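Side-chain contacts in probable transcriptional regulatory protein aq_1575 (Aquifex aeolicus, PDB 1LFP), which probably binds DNA and may take part in regulating transcription, although its precise role remains unsettled: residues 128-131 with 132-135; 226-229 with 230-233; 154-158 with 159-163; 47-50 with 51-55; 89-92 with 93-97. One frame throughout, in Å; residues are numbered along the deposited sequence.

None of the five contacts is fully buried: contact 3 lies at the surface, whereas contacts 1, 2, 4 and 5 each mix buried and exposed residues. Contacts 2 and 5 both reach the same mixed sheet, in which strands 231-239 and 95-103 are neighbours. Contact 1 touches contact 5, its centre about 12 Å away, where the tyrosine of the hairpin reaches a carbonyl of the turn. Contact 4 stands apart, in the N-terminal helical region, about 32 Å from contact 5 between centres. Chemistry follows place: contact 3 ends a helix through backbone bonds, contact 4 adds a threonine hydroxyl near the start of one, contacts 1 and 2 lead the chain into strands, and contact 5 reverses it between strands.

Contact 1 of 5, residues 128-131 with 132-135; sequences GCVS and YLFE
Val130 O takes the N-H of Leu133 at 2.8 Å and Ser131 O takes that of Phe134 at 3.0 Å, two successive bonds between residues three apart that wind the chain through a short 3-10 turn before it straightens into strand 134-143. The second donor stands well above the carbonyl plane, 56° out of it. Over this backbone folds the ring of Tyr132. Its CG sits between the backbone N and the carbonyl carbon (chi1 57°), which sends the ring back along residues 128-130. One face of the ring looks down on Val130 O, which is displaced toward the rim, while Gly128 O meets the ring edge, 3.7 Å from Tyr132 CD1. A third carbonyl, Cys129 O, approaches Tyr132 CE1 obliquely at 3.4 Å. In the apolar part, Leu133 and Phe134 both pack on Ala96 of strand 95-103. Val130 CG1 points into the same group, but it is modelled too close to its neighbours to be trusted in detail. Leu133 CB rests 3.4 Å from Val130 O. The Phe134 ring presents its edge to the same oxygen, which lies in the ring plane at 3.4 Å from Phe134 CD2. Where the turn begins, the carboxylate of Glu88 accepts the backbone N-H groups of Gly128, Val130 and Ser131. The chemistry is therefore divided: a carboxylate receives the leading amides, and Val130 O is satisfied by one hydrogen bond, with the weakly positive C-H edge of Phe134 probably adding a modest electrostatic gain.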
loop_
_atom_site.group_PDB
_atom_site.type_symbol
_atom_site.label_atom_id
_atom_site.label_comp_id
_atom_site.label_asym_id
_atom_site.label_seq_id
_atom_site.Cartn_x
_atom_site.Cartn_y
_atom_site.Cartn_z
ATOM N N GLY A 128 9.611 -2.691 15.920
ATOM C CA GLY A 128 8.854 -3.499 16.850
ATOM C C GLY A 128 7.900 -2.816 17.814
ATOM O O GLY A 128 7.195 -3.515 18.527
ATOM N N CYS A 129 7.856 -1.483 17.848
ATOM C CA CYS A 129 6.970 -0.790 18.783
ATOM C C CYS A 129 5.506 -0.870 18.452
ATOM O O CYS A 129 4.661 -0.512 19.283
ATOM C CB CYS A 129 7.359 0.678 18.957
ATOM S SG CYS A 129 7.134 1.769 17.560
ATOM N N VAL A 130 5.165 -1.259 17.228
ATOM C CA VAL A 130 3.745 -1.416 16.934
ATOM C C VAL A 130 3.405 -2.683 16.150
ATOM O O VAL A 130 2.263 -3.049 16.086
ATOM C CB VAL A 130 3.191 -0.242 16.126
ATOM C CG1 VAL A 130 1.720 -0.438 15.945
ATOM C CG2 VAL A 130 3.455 1.092 16.838
ATOM N N SER A 131 4.379 -3.412 15.604
ATOM C CA SER A 131 3.982 -4.524 14.752
ATOM C C SER A 131 3.125 -5.634 15.359
ATOM O O SER A 131 2.344 -6.256 14.661
ATOM C CB SER A 131 5.218 -5.111 14.004
ATOM O OG SER A 131 6.133 -5.681 14.913
ATOM N N TYR A 132 3.227 -5.831 16.668
ATOM C CA TYR A 132 2.436 -6.814 17.339
ATOM C C TYR A 132 0.955 -6.432 17.288
ATOM O O TYR A 132 0.124 -7.234 17.669
ATOM C CB TYR A 132 2.881 -6.932 18.798
ATOM C CG TYR A 132 2.813 -5.644 19.552
ATOM C CD1 TYR A 132 3.944 -4.823 19.680
ATOM C CD2 TYR A 132 1.616 -5.232 20.153
ATOM C CE1 TYR A 132 3.890 -3.620 20.389
ATOM C CE2 TYR A 132 1.560 -4.030 20.870
ATOM C CZ TYR A 132 2.701 -3.235 20.975
ATOM O OH TYR A 132 2.620 -2.038 21.666
ATOM N N LEU A 133 0.630 -5.215 16.844
ATOM C CA LEU A 133 -0.785 -4.779 16.725
ATOM C C LEU A 133 -1.365 -4.966 15.321
ATOM O O LEU A 133 -2.513 -4.545 15.020
ATOM C CB LEU A 133 -0.944 -3.299 17.084
ATOM C CG LEU A 133 -0.582 -2.958 18.523
ATOM C CD1 LEU A 133 -0.810 -1.474 18.788
ATOM C CD2 LEU A 133 -1.418 -3.847 19.447
ATOM N N PHE A 134 -0.575 -5.601 14.462
ATOM C CA PHE A 134 -0.965 -5.850 13.070
ATOM C C PHE A 134 -0.573 -7.253 12.615
ATOM O O PHE A 134 0.230 -7.935 13.276
ATOM C CB PHE A 134 -0.215 -4.862 12.164
ATOM C CG PHE A 134 -0.513 -3.416 12.453
ATOM C CD1 PHE A 134 -1.343 -2.694 11.611
ATOM C CD2 PHE A 134 0.096 -2.763 13.522
ATOM C CE1 PHE A 134 -1.559 -1.320 11.819
ATOM C CE2 PHE A 134 -0.100 -1.415 13.751
ATOM C CZ PHE A 134 -0.926 -0.672 12.907
ATOM N N GLU A 135 -1.136 -7.683 11.483
ATOM C CA GLU A 135 -0.771 -8.983 10.907
ATOM C C GLU A 135 -0.454 -8.764 9.419
ATOM O O GLU A 135 -1.068 -7.946 8.772
ATOM C CB GLU A 135 -1.914 -10.004 11.012
ATOM C CG GLU A 135 -2.845 -9.770 12.210
ATOM C CD GLU A 135 -3.881 -10.895 12.417
ATOM O OE1 GLU A 135 -3.466 -12.052 12.572
ATOM O OE2 GLU A 135 -5.101 -10.611 12.440
#

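Contact 2 of 5, residues 226-229 with 230-233; sequences EELD and DVQQ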
loop_
_atom_site.group_PDB
_atom_site.type_symbol
_atom_site.label_atom_id
_atom_site.label_comp_id
_atom_site.label_asym_id
_atom_site.label_seq_id
_atom_site.Cartn_x
_atom_site.Cartn_y
_atom_site.Cartn_z
ATOM N N GLU A 226 2.432 9.818 3.078
ATOM C CA GLU A 226 2.121 9.384 1.721
ATOM C C GLU A 226 2.813 10.275 0.686
ATOM O O GLU A 226 3.132 9.832 -0.426
ATOM C CB GLU A 226 0.598 9.422 1.508
ATOM C CG GLU A 226 0.141 8.801 0.200
ATOM C CD GLU A 226 0.413 7.311 0.155
ATOM O OE1 GLU A 226 -0.235 6.572 0.930
ATOM O OE2 GLU A 226 1.278 6.887 -0.645
ATOM N N GLU A 227 3.069 11.526 1.048
ATOM C CA GLU A 227 3.701 12.446 0.115
ATOM C C GLU A 227 5.194 12.249 -0.071
ATOM O O GLU A 227 5.829 12.984 -0.831
ATOM C CB GLU A 227 3.404 13.894 0.515
ATOM C CG GLU A 227 1.941 14.272 0.291
ATOM C CD GLU A 227 1.508 14.085 -1.157
ATOM O OE1 GLU A 227 2.051 14.788 -2.039
ATOM O OE2 GLU A 227 0.626 13.235 -1.414
ATOM N N LEU A 228 5.759 11.265 0.622
ATOM C CA LEU A 228 7.170 10.982 0.486
ATOM C C LEU A 228 7.323 9.946 -0.612
ATOM O O LEU A 228 6.609 8.917 -0.650
ATOM C CB LEU A 228 7.758 10.444 1.804
ATOM C CG LEU A 228 7.599 11.351 3.024
ATOM C CD1 LEU A 228 8.226 10.684 4.246
ATOM C CD2 LEU A 228 8.239 12.701 2.756
ATOM N N ASP A 229 8.235 10.244 -1.528
ATOM C CA ASP A 229 8.543 9.376 -2.647
ATOM C C ASP A 229 9.008 8.032 -2.119
ATOM O O ASP A 229 8.783 7.003 -2.725
ATOM C CB ASP A 229 9.678 9.972 -3.485
ATOM C CG ASP A 229 9.188 10.962 -4.520
ATOM O OD1 ASP A 229 10.033 11.721 -5.039
ATOM O OD2 ASP A 229 7.970 10.979 -4.814
ATOM N N ASP A 230 9.682 8.054 -0.983
ATOM C CA ASP A 230 10.196 6.797 -0.414
ATOM C C ASP A 230 9.081 5.937 0.177
ATOM O O ASP A 230 9.281 4.758 0.445
ATOM C CB ASP A 230 11.218 7.076 0.703
ATOM C CG ASP A 230 12.510 7.729 0.200
ATOM O OD1 ASP A 230 12.891 7.525 -0.967
ATOM O OD2 ASP A 230 13.172 8.431 1.003
ATOM N N VAL A 231 7.902 6.509 0.411
ATOM C CA VAL A 231 6.850 5.707 1.024
ATOM C C VAL A 231 5.942 4.981 0.025
ATOM O O VAL A 231 5.439 5.601 -0.904
ATOM C CB VAL A 231 5.941 6.594 1.975
ATOM C CG1 VAL A 231 4.877 5.737 2.606
ATOM C CG2 VAL A 231 6.812 7.276 3.063
ATOM N N GLN A 232 5.749 3.676 0.225
ATOM C CA GLN A 232 4.887 2.847 -0.635
ATOM C C GLN A 232 3.519 2.659 0.013
ATOM O O GLN A 232 2.477 2.720 -0.656
ATOM C CB GLN A 232 5.462 1.433 -0.853
ATOM C CG GLN A 232 6.735 1.322 -1.695
ATOM C CD GLN A 232 6.499 1.363 -3.202
ATOM O OE1 GLN A 232 5.661 0.635 -3.764
ATOM N NE2 GLN A 232 7.249 2.210 -3.857
ATOM N N GLN A 233 3.530 2.383 1.307
ATOM C CA GLN A 233 2.289 2.148 2.009
ATOM C C GLN A 233 2.280 2.690 3.404
ATOM O O GLN A 233 3.266 2.637 4.101
ATOM C CB GLN A 233 2.007 0.663 2.151
ATOM C CG GLN A 233 1.761 -0.125 0.850
ATOM C CD GLN A 233 1.382 -1.562 1.167
ATOM O OE1 GLN A 233 2.041 -2.522 0.738
ATOM N NE2 GLN A 233 0.323 -1.718 1.943
HETATM O O HOH W 1 9.318 3.895 -2.363
#
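Leu228 and Val231 form the close-packed part of this corner, with Leu228 CB 3.5 Å from Val231 CG2 and Leu228 CD1 3.9 Å from the same methyl. That touching branch of Val231 lies beside its own backbone N, opposite the carbonyl carbon, and so faces the leucine. In the backbone, the N-H of Val231 bonds to Leu228 O at 2.9 Å, the donor standing 64° out of the carbonyl plane rather than on a lone pair. Leu228 goes on to pack against Val113 and Val116 of helix 106-119, and Val231 against Val99. The bond closes a type I beta turn from Leu228 to Val231, through which the chain passes from helix 212-226 into strand 231-239 of the mixed sheet. Just beyond the turn, Gln232 and Gln233 both face Leu100 in a classic beta bulge. The other side of the turn is looser and wetter. Asp229 is exposed, and its carbonyl is linked to Gln232 through a water that accepts from Gln232 NE2 at 3.1 Å and lies 3.2 Å from Asp229 O, placed to donate to it. Gln232 NE2 also reaches Lys27 O. The neighbouring aspartate behaves differently: Asp230 is buried, and its OD2 is held by Arg108 in a salt bridge and by Thr109 in a hydrogen bond. Glu112 brings a like charge close to that oxygen, which would tend to raise the cost of ionisation, while Arg108 should offset it. At the helix end, Glu226 OE2 lies 4.3 Å from Gln232 O and forms a salt bridge with Lys27.

Contact 3 of 5, residues 154-158 with 159-163; sequences EKAIE and VGAED
The peptide planes carrying Lys155 O and Ala156 O are each met by an N-H tilted out of the plane: Ala161 N reaches Ala156 O at 3.1 Å, 32° from the carbonyl plane, and Val159 N reaches Lys155 O at 2.9 Å with a smaller tilt of 22°. Together with the weak bond from Gly160 N to Ile157 O, the Ala161 bond makes a Schellman motif that ends helix 149-159. Gly160 is its C-prime residue: phi is positive (95°), and a CB there would be jammed against the carbonyl O of Val159. Ala156 O is a shared acceptor, receiving weak bonds from Val159 N and Gly160 N as well.

The side chains follow the turn. Ala161 CB comes back toward Ala156 and lies 4.4 Å from its CB; both methyl groups touch Ile173 of strand 170-175. Val159, packed against Val183 and Leu187 of helix 180-188, has CG2 beside its backbone N (chi1 175°, measured to CG1), which places that branch alongside the last full turn of the helix, with Val159 CG2 3.4 Å from Lys155 O.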
loop_
_atom_site.group_PDB
_atom_site.type_symbol
_atom_site.label_atom_id
_atom_site.label_comp_id
_atom_site.label_asym_id
_atom_site.label_seq_id
_atom_site.Cartn_x
_atom_site.Cartn_y
_atom_site.Cartn_z
ATOM N N GLU A 154 -19.841 -12.498 -2.863
ATOM C CA GLU A 154 -19.939 -13.937 -3.066
ATOM C C GLU A 154 -18.640 -14.509 -3.629
ATOM O O GLU A 154 -18.135 -15.528 -3.154
ATOM C CB GLU A 154 -21.095 -14.293 -4.014
ATOM C CG GLU A 154 -20.759 -14.138 -5.495
ATOM C CD GLU A 154 -21.597 -15.021 -6.403
ATOM O OE1 GLU A 154 -21.336 -15.024 -7.632
ATOM O OE2 GLU A 154 -22.508 -15.708 -5.887
ATOM N N LYS A 155 -18.084 -13.861 -4.649
ATOM C CA LYS A 155 -16.856 -14.370 -5.219
ATOM C C LYS A 155 -15.707 -14.413 -4.232
ATOM O O LYS A 155 -14.904 -15.348 -4.252
ATOM C CB LYS A 155 -16.490 -13.567 -6.460
ATOM C CG LYS A 155 -17.343 -13.969 -7.654
ATOM C CD LYS A 155 -17.045 -13.146 -8.892
ATOM C CE LYS A 155 -18.123 -13.344 -9.933
ATOM N NZ LYS A 155 -17.930 -12.415 -11.089
ATOM N N ALA A 156 -15.617 -13.415 -3.362
ATOM C CA ALA A 156 -14.528 -13.395 -2.377
ATOM C C ALA A 156 -14.622 -14.654 -1.512
ATOM O O ALA A 156 -13.613 -15.344 -1.272
ATOM C CB ALA A 156 -14.612 -12.142 -1.514
ATOM N N ILE A 157 -15.836 -14.968 -1.078
ATOM C CA ILE A 157 -16.083 -16.157 -0.258
ATOM C C ILE A 157 -15.798 -17.404 -1.075
ATOM O O ILE A 157 -15.174 -18.370 -0.594
ATOM C CB ILE A 157 -17.549 -16.192 0.221
ATOM C CG1 ILE A 157 -17.785 -15.067 1.224
ATOM C CG2 ILE A 157 -17.881 -17.539 0.851
ATOM C CD1 ILE A 157 -19.241 -14.829 1.501
ATOM N N GLU A 158 -16.242 -17.395 -2.330
ATOM C CA GLU A 158 -16.054 -18.526 -3.204
ATOM C C GLU A 158 -14.581 -18.865 -3.379
ATOM O O GLU A 158 -14.227 -20.040 -3.429
ATOM C CB GLU A 158 -16.713 -18.232 -4.574
ATOM C CG GLU A 158 -16.581 -19.327 -5.578
ATOM C CD GLU A 158 -17.285 -19.008 -6.900
ATOM O OE1 GLU A 158 -17.164 -19.824 -7.831
ATOM O OE2 GLU A 158 -17.946 -17.949 -7.006
ATOM N N VAL A 159 -13.711 -17.850 -3.446
ATOM C CA VAL A 159 -12.285 -18.121 -3.650
ATOM C C VAL A 159 -11.621 -18.437 -2.308
ATOM O O VAL A 159 -10.518 -18.977 -2.255
ATOM C CB VAL A 159 -11.567 -16.899 -4.290
ATOM C CG1 VAL A 159 -10.078 -17.163 -4.372
ATOM C CG2 VAL A 159 -12.122 -16.650 -5.699
ATOM N N GLY A 160 -12.289 -18.069 -1.227
ATOM C CA GLY A 160 -11.747 -18.380 0.093
ATOM C C GLY A 160 -10.929 -17.327 0.815
ATOM O O GLY A 160 -9.929 -17.663 1.460
ATOM N N ALA A 161 -11.379 -16.077 0.775
ATOM C CA ALA A 161 -10.678 -14.959 1.427
ATOM C C ALA A 161 -10.659 -14.921 2.954
ATOM O O ALA A 161 -11.460 -15.562 3.638
ATOM C CB ALA A 161 -11.228 -13.640 0.911
ATOM N N GLU A 162 -9.747 -14.114 3.470
ATOM C CA GLU A 162 -9.554 -13.942 4.896
ATOM C C GLU A 162 -10.538 -12.901 5.462
ATOM O O GLU A 162 -11.056 -13.060 6.577
ATOM C CB GLU A 162 -8.095 -13.515 5.127
ATOM C CG GLU A 162 -7.667 -13.353 6.568
ATOM C CD GLU A 162 -7.477 -14.672 7.296
ATOM O OE1 GLU A 162 -7.290 -14.621 8.523
ATOM O OE2 GLU A 162 -7.505 -15.746 6.659
ATOM N N ASP A 163 -10.815 -11.855 4.678
ATOM C CA ASP A 163 -11.700 -10.775 5.105
ATOM C C ASP A 163 -12.113 -9.902 3.920
ATOM O O ASP A 163 -11.327 -9.681 3.000
ATOM C CB ASP A 163 -10.967 -9.909 6.129
ATOM C CG ASP A 163 -11.884 -8.950 6.845
ATOM O OD1 ASP A 163 -11.359 -8.063 7.552
ATOM O OD2 ASP A 163 -13.121 -9.093 6.709
#

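Contact 4 of 5, residues 47-50 with 51-55; sequences PRLR and TAIEQ
Pro47 O is gripped by two groups of Thr51, its backbone N at 3.0 Å and its hydroxyl OG1 at 3.1 Å, which come from opposite faces of the carbonyl plane. This lies at the start of helix 47-58, where the regular i to i+4 ladder continues with Ala52 N bonding to Arg48 O and Glu54 N to Arg50 O. The hydroxyl reaches back because OG1 is anti to the carbonyl carbon of Thr51 and beside its backbone N (chi1 -57°). A valine here would lack the hydroxyl, and Pro47 O would probably lose its grip from one face, keeping the bond to the backbone N-H on the other.

The polar ends of neighbouring residues tie the helix to its surroundings: Arg48 NH2 forms salt bridges with Glu31 and Glu84, Arg50 NE bonds to Pro43 O, and Glu54 pairs with Lys184. Among the apolar side chains, Leu49 packs against helix 21-39 and Ile53 against Ile66 and Ile70 of helix 63-74. The two meet where Leu49 CG lies 3.9 Å from Ile53 CD1. Leu49 O, already bonded to Ile53 N, is also approached by Ile53 CG1 at 3.2 Å.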
loop_
_atom_site.group_PDB
_atom_site.type_symbol
_atom_site.label_atom_id
_atom_site.label_comp_id
_atom_site.label_asym_id
_atom_site.label_seq_id
_atom_site.Cartn_x
_atom_site.Cartn_y
_atom_site.Cartn_z
ATOM N N PRO A 47 6.621 -14.081 -9.370
ATOM C CA PRO A 47 5.217 -13.631 -9.366
ATOM C C PRO A 47 5.031 -12.161 -8.963
ATOM O O PRO A 47 4.149 -11.456 -9.492
ATOM C CB PRO A 47 4.544 -14.593 -8.370
ATOM C CG PRO A 47 5.376 -15.822 -8.461
ATOM C CD PRO A 47 6.794 -15.263 -8.510
ATOM N N ARG A 48 5.838 -11.700 -8.008
ATOM C CA ARG A 48 5.699 -10.304 -7.591
ATOM C C ARG A 48 5.989 -9.359 -8.753
ATOM O O ARG A 48 5.263 -8.374 -8.950
ATOM C CB ARG A 48 6.619 -10.000 -6.391
ATOM C CG ARG A 48 6.444 -8.599 -5.800
ATOM C CD ARG A 48 7.305 -8.439 -4.558
ATOM N NE ARG A 48 7.297 -7.058 -4.087
ATOM C CZ ARG A 48 7.890 -6.627 -2.984
ATOM N NH1 ARG A 48 8.546 -7.482 -2.224
ATOM N NH2 ARG A 48 7.801 -5.347 -2.645
ATOM N N LEU A 49 7.054 -9.646 -9.501
ATOM C CA LEU A 49 7.440 -8.841 -10.652
ATOM C C LEU A 49 6.376 -8.887 -11.728
ATOM O O LEU A 49 6.047 -7.878 -12.350
ATOM C CB LEU A 49 8.784 -9.324 -11.218
ATOM C CG LEU A 49 9.227 -8.562 -12.462
ATOM C CD1 LEU A 49 9.361 -7.061 -12.108
ATOM C CD2 LEU A 49 10.562 -9.134 -12.953
ATOM N N ARG A 50 5.804 -10.068 -11.930
ATOM C CA ARG A 50 4.756 -10.236 -12.914
ATOM C C ARG A 50 3.601 -9.285 -12.574
ATOM O O ARG A 50 3.015 -8.633 -13.438
ATOM C CB ARG A 50 4.286 -11.691 -12.870
ATOM C CG ARG A 50 3.652 -12.207 -14.120
ATOM C CD ARG A 50 4.593 -13.199 -14.805
ATOM N NE ARG A 50 5.338 -14.027 -13.850
ATOM C CZ ARG A 50 4.810 -15.022 -13.140
ATOM N NH1 ARG A 50 3.526 -15.325 -13.271
ATOM N NH2 ARG A 50 5.565 -15.722 -12.304
ATOM N N THR A 51 3.315 -9.151 -11.293
ATOM C CA THR A 51 2.219 -8.301 -10.879
ATOM C C THR A 51 2.552 -6.823 -10.940
ATOM O O THR A 51 1.698 -5.991 -11.251
ATOM C CB THR A 51 1.801 -8.653 -9.449
ATOM O OG1 THR A 51 1.444 -10.046 -9.416
ATOM C CG2 THR A 51 0.618 -7.789 -9.024
ATOM N N ALA A 52 3.800 -6.499 -10.640
ATOM C CA ALA A 52 4.241 -5.099 -10.675
ATOM C C ALA A 52 4.223 -4.609 -12.107
ATOM O O ALA A 52 3.862 -3.469 -12.393
ATOM C CB ALA A 52 5.639 -4.976 -10.099
ATOM N N ILE A 53 4.611 -5.491 -13.020
ATOM C CA ILE A 53 4.621 -5.137 -14.434
ATOM C C ILE A 53 3.196 -4.883 -14.908
ATOM O O ILE A 53 2.929 -3.914 -15.609
ATOM C CB ILE A 53 5.264 -6.258 -15.287
ATOM C CG1 ILE A 53 6.781 -6.238 -15.050
ATOM C CG2 ILE A 53 4.918 -6.070 -16.790
ATOM C CD1 ILE A 53 7.535 -7.325 -15.807
ATOM N N GLU A 54 2.275 -5.748 -14.494
ATOM C CA GLU A 54 0.879 -5.629 -14.873
ATOM C C GLU A 54 0.205 -4.341 -14.388
ATOM O O GLU A 54 -0.583 -3.731 -15.100
ATOM C CB GLU A 54 0.141 -6.857 -14.341
ATOM C CG GLU A 54 -1.350 -6.825 -14.464
ATOM C CD GLU A 54 -1.996 -7.873 -13.565
ATOM O OE1 GLU A 54 -1.642 -9.067 -13.693
ATOM O OE2 GLU A 54 -2.848 -7.499 -12.731
ATOM N N GLN A 55 0.516 -3.944 -13.161
ATOM C CA GLN A 55 -0.046 -2.756 -12.554
ATOM C C GLN A 55 0.491 -1.514 -13.218
ATOM O O GLN A 55 -0.184 -0.486 -13.316
ATOM C CB GLN A 55 0.298 -2.731 -11.067
ATOM C CG GLN A 55 -0.918 -2.827 -10.163
ATOM C CD GLN A 55 -1.094 -1.590 -9.304
ATOM O OE1 GLN A 55 -1.580 -0.558 -9.771
ATOM N NE2 GLN A 55 -0.678 -1.680 -8.046
#

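Contact 5 of 5, residues 89-92 with 93-97; sequences GYAP and GGVAV
Tyr90 holds CG anti to its carbonyl carbon (chi1 -76°), which brings the ring alongside the returning strand at Gly94 and Ala96, while Val97, with CG1 anti to its backbone N (chi1 -177°), places CG2 4.1 Å from Ala91 CB. Gly94 O lies in the plane of the tyrosine ring at its edge, 3.9 Å from Tyr90 CD1, and Tyr90 CE1 rests 4.2 Å from Ala96 CB. Beyond the ring, Tyr90 OH bonds to Cys129 O. A serine in this position would lack the ring, and Cys129 O would probably lose that mate while Ala96 CB is left without its aromatic neighbour.

On the opposite face, Ala91, Val95 and Val97 bring their side chains together, Ala91 CB lying 4.1 Å from Val95 CB. Between the strands, Gly89 and Val97 exchange a pair of backbone bonds, and Ala91 N donates to Val95 O at 2.8 Å in the carbonyl plane. The return from Ala91 O is slack, with weak bonds from Gly94 N and Val95 N, and a water donates to it at 2.9 Å. Pro92 O is buried without a polar partner. Gly93 and Gly94 both have positive phi, and a CB on Gly93 would clash with Pro92 O. With Gly94 and Val95 both facing Ala91, this is a G1 beta bulge at the turn of the antiparallel hairpin 83-91/95-103.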
loop_
_atom_site.group_PDB
_atom_site.type_symbol
_atom_site.label_atom_id
_atom_site.label_comp_id
_atom_site.label_asym_id
_atom_site.label_seq_id
_atom_site.Cartn_x
_atom_site.Cartn_y
_atom_site.Cartn_z
ATOM N N GLY A 89 5.602 3.696 14.407
ATOM C CA GLY A 89 5.513 4.798 15.332
ATOM C C GLY A 89 4.072 5.061 15.720
ATOM O O GLY A 89 3.125 4.292 15.370
ATOM N N TYR A 90 3.887 6.160 16.441
ATOM C CA TYR A 90 2.561 6.506 16.933
ATOM C C TYR A 90 2.154 7.905 16.519
ATOM O O TYR A 90 2.981 8.824 16.475
ATOM C CB TYR A 90 2.545 6.410 18.467
ATOM C CG TYR A 90 2.486 5.003 19.007
ATOM C CD1 TYR A 90 1.266 4.384 19.279
ATOM C CD2 TYR A 90 3.651 4.241 19.155
ATOM C CE1 TYR A 90 1.200 3.056 19.678
ATOM C CE2 TYR A 90 3.597 2.922 19.544
ATOM C CZ TYR A 90 2.375 2.320 19.809
ATOM O OH TYR A 90 2.344 0.997 20.231
ATOM N N ALA A 91 0.881 8.044 16.186
ATOM C CA ALA A 91 0.305 9.332 15.818
ATOM C C ALA A 91 -0.466 9.777 17.050
ATOM O O ALA A 91 -0.643 9.012 17.999
ATOM C CB ALA A 91 -0.652 9.160 14.647
ATOM N N PRO A 92 -0.954 11.017 17.054
ATOM C CA PRO A 92 -1.704 11.477 18.224
ATOM C C PRO A 92 -2.962 10.673 18.515
ATOM O O PRO A 92 -3.623 10.188 17.604
ATOM C CB PRO A 92 -1.981 12.952 17.906
ATOM C CG PRO A 92 -1.726 13.087 16.438
ATOM C CD PRO A 92 -0.611 12.141 16.165
ATOM N N GLY A 93 -3.281 10.496 19.793
ATOM C CA GLY A 93 -4.466 9.724 20.129
ATOM C C GLY A 93 -4.122 8.255 20.311
ATOM O O GLY A 93 -5.007 7.407 20.378
ATOM N N GLY A 94 -2.828 7.959 20.360
ATOM C CA GLY A 94 -2.377 6.588 20.564
ATOM C C GLY A 94 -2.559 5.647 19.377
ATOM O O GLY A 94 -2.576 4.407 19.535
ATOM N N VAL A 95 -2.686 6.241 18.197
ATOM C CA VAL A 95 -2.888 5.500 16.956
ATOM C C VAL A 95 -1.548 4.915 16.497
ATOM O O VAL A 95 -0.549 5.629 16.405
ATOM C CB VAL A 95 -3.448 6.416 15.862
ATOM C CG1 VAL A 95 -3.468 5.672 14.503
ATOM C CG2 VAL A 95 -4.872 6.872 16.253
ATOM N N ALA A 96 -1.562 3.627 16.187
ATOM C CA ALA A 96 -0.339 2.925 15.760
ATOM C C ALA A 96 -0.181 3.062 14.241
ATOM O O ALA A 96 -1.142 2.956 13.513
ATOM C CB ALA A 96 -0.460 1.461 16.161
ATOM N N VAL A 97 1.044 3.250 13.771
ATOM C CA VAL A 97 1.275 3.457 12.345
ATOM C C VAL A 97 2.442 2.615 11.835
ATOM O O VAL A 97 3.497 2.598 12.473
ATOM C CB VAL A 97 1.663 4.943 12.048
ATOM C CG1 VAL A 97 1.824 5.139 10.553
ATOM C CG2 VAL A 97 0.593 5.892 12.571
HETATM O O HOH W 2 0.291 8.774 20.726
#